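Phenylalanine hydroxylase (Colwellia psychrerythraea, PDB 2V27) probably catalyses the iron- and tetrahydrobiopterin-dependent hydroxylation of L-phenylalanine to L-tyrosine, using molecular oxygen. Local coordinates at residues 69-72 / 78-81. Numbering follows the deposited sequence.
Sequences KVLK and ECYP. With SO4 (sulfate ion), chain F.
The flat carboxylate of Glu-78 sits beside the far end of the Lys-72 side chain. The other flat group, the Tyr-80 ring, meets a sulfate ion at its edge. Sulfate O3 lies in the ring plane, 3.5 Å from Tyr-80 CE1. Tyr-80 OH donates a hydrogen bond to sulfate O1, 2.7 Å away. Lys-99 and Arg-93 also bond this sulfate, which probably comes from the crystallisation liquor.

Lys-72 and Glu-78 run aslant to each other. Their closest touch is aliphatic: Lys-72 CE rests 3.7 Å from Glu-78 CB. The Lys-72 chain is extended beyond CG, and this carries its end across to the strand. Lys-72 NZ and Glu-78 OE2 stay 4.7 Å apart. The opposite charges probably attract, but no salt bridge closes.

Strand 78-82 follows helix 64-75 after a link of two residues. It pairs in parallel with strand 99-103, and helix 88-96 links the two in a beta-alpha-beta crossover. Residues 69-72, in the C-terminal half of the helix, pack against the first residues of the strand.

The rest of the contact is apolar, between the buried Leu-71 and Cys-79. Leu-71 CD1 reaches 4.1 Å from Cys-79 SG and also lies against the Glu-78 carbonyl carbon. Cys-79 SG stands anti to its own carbonyl carbon (chi1 -65°), which places it beside Leu-71 CD1. Ser-68 OG accepts a hydrogen bond from Cys-79 N, a further tie between helix and strand. Leu-71 touches Leu-131 and Cys-79 touches Cys-128, both on helix 120-131, which carries the iron ligands His-122 and His-127.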
loop_
_atom_site.group_PDB
_atom_site.type_symbol
_atom_site.label_atom_id
_atom_site.label_comp_id
_atom_site.label_asym_id
_atom_site.label_seq_id
_atom_site.Cartn_x
_atom_site.Cartn_y
_atom_site.Cartn_z
ATOM N N LYS B 69 -10.241 -4.417 -35.677
ATOM C CA LYS B 69 -10.507 -5.329 -36.810
ATOM C C LYS B 69 -10.318 -6.785 -36.471
ATOM O O LYS B 69 -11.032 -7.647 -36.994
ATOM C CB LYS B 69 -9.717 -4.959 -38.067
ATOM C CG LYS B 69 -8.264 -5.438 -38.102
ATOM C CD LYS B 69 -7.588 -4.863 -39.349
ATOM C CE LYS B 69 -6.352 -5.655 -39.731
ATOM N NZ LYS B 69 -5.699 -4.856 -40.837
ATOM N N VAL B 70 -9.382 -7.066 -35.561
ATOM C CA VAL B 70 -9.114 -8.461 -35.154
ATOM C C VAL B 70 -10.073 -8.907 -34.047
ATOM O O VAL B 70 -10.570 -10.029 -34.038
ATOM C CB VAL B 70 -7.640 -8.628 -34.634
ATOM C CG1 VAL B 70 -7.391 -10.062 -34.155
ATOM C CG2 VAL B 70 -6.614 -8.143 -35.737
ATOM N N LEU B 71 -10.362 -7.998 -33.110
ATOM C CA LEU B 71 -11.426 -8.307 -32.123
ATOM C C LEU B 71 -12.785 -8.567 -32.850
ATOM O O LEU B 71 -13.585 -9.406 -32.439
ATOM C CB LEU B 71 -11.585 -7.146 -31.150
ATOM C CG LEU B 71 -10.359 -6.818 -30.265
ATOM C CD1 LEU B 71 -10.772 -5.781 -29.272
ATOM C CD2 LEU B 71 -9.817 -8.076 -29.603
ATOM N N LYS B 72 -13.055 -7.832 -33.926
ATOM C CA LYS B 72 -14.354 -7.977 -34.603
ATOM C C LYS B 72 -14.460 -9.382 -35.204
ATOM O O LYS B 72 -15.490 -10.064 -34.994
ATOM C CB LYS B 72 -14.499 -6.918 -35.669
ATOM C CG LYS B 72 -15.082 -5.628 -35.101
ATOM C CD LYS B 72 -14.914 -4.399 -35.985
ATOM C CE LYS B 72 -15.366 -3.186 -35.215
ATOM N NZ LYS B 72 -14.922 -1.957 -35.884
ATOM N N GLU B 78 -14.866 -4.582 -30.142
ATOM C CA GLU B 78 -14.053 -3.494 -30.714
ATOM C C GLU B 78 -13.459 -2.681 -29.557
ATOM O O GLU B 78 -13.984 -2.755 -28.393
ATOM C CB GLU B 78 -14.900 -2.539 -31.565
ATOM C CG GLU B 78 -16.069 -1.886 -30.787
ATOM C CD GLU B 78 -17.079 -1.227 -31.711
ATOM O OE1 GLU B 78 -17.005 0.006 -31.812
ATOM O OE2 GLU B 78 -17.939 -1.956 -32.265
ATOM N N CYS B 79 -12.399 -1.919 -29.867
ATOM C CA CYS B 79 -11.848 -0.953 -28.931
ATOM C C CYS B 79 -12.630 0.323 -29.132
ATOM O O CYS B 79 -12.935 0.699 -30.285
ATOM C CB CYS B 79 -10.390 -0.621 -29.253
ATOM S SG CYS B 79 -9.266 -2.022 -29.046
ATOM N N TYR B 80 -12.908 1.020 -28.057
ATOM C CA TYR B 80 -13.757 2.198 -28.129
ATOM C C TYR B 80 -12.998 3.329 -27.484
ATOM O O TYR B 80 -12.747 3.299 -26.272
ATOM C CB TYR B 80 -15.058 1.895 -27.390
ATOM C CG TYR B 80 -16.100 2.990 -27.372
ATOM C CD1 TYR B 80 -17.174 2.933 -28.274
ATOM C CD2 TYR B 80 -16.043 4.020 -26.455
ATOM C CE1 TYR B 80 -18.166 3.904 -28.249
ATOM C CE2 TYR B 80 -17.021 5.010 -26.446
ATOM C CZ TYR B 80 -18.082 4.911 -27.354
ATOM O OH TYR B 80 -19.053 5.881 -27.355
ATOM N N PRO B 81 -12.566 4.320 -28.274
ATOM C CA PRO B 81 -11.788 5.453 -27.719
ATOM C C PRO B 81 -12.574 6.341 -26.755
ATOM O O PRO B 81 -13.728 6.694 -27.030
ATOM C CB PRO B 81 -11.374 6.227 -28.972
ATOM C CG PRO B 81 -12.492 5.923 -29.916
ATOM C CD PRO B 81 -12.763 4.459 -29.726
HETATM S S SO4 F . -21.920 4.537 -29.465
HETATM O O1 SO4 F . -21.472 4.911 -28.085
HETATM O O2 SO4 F . -21.762 5.768 -30.271
HETATM O O3 SO4 F . -21.134 3.435 -30.033
HETATM O O4 SO4 F . -23.358 4.117 -29.359
#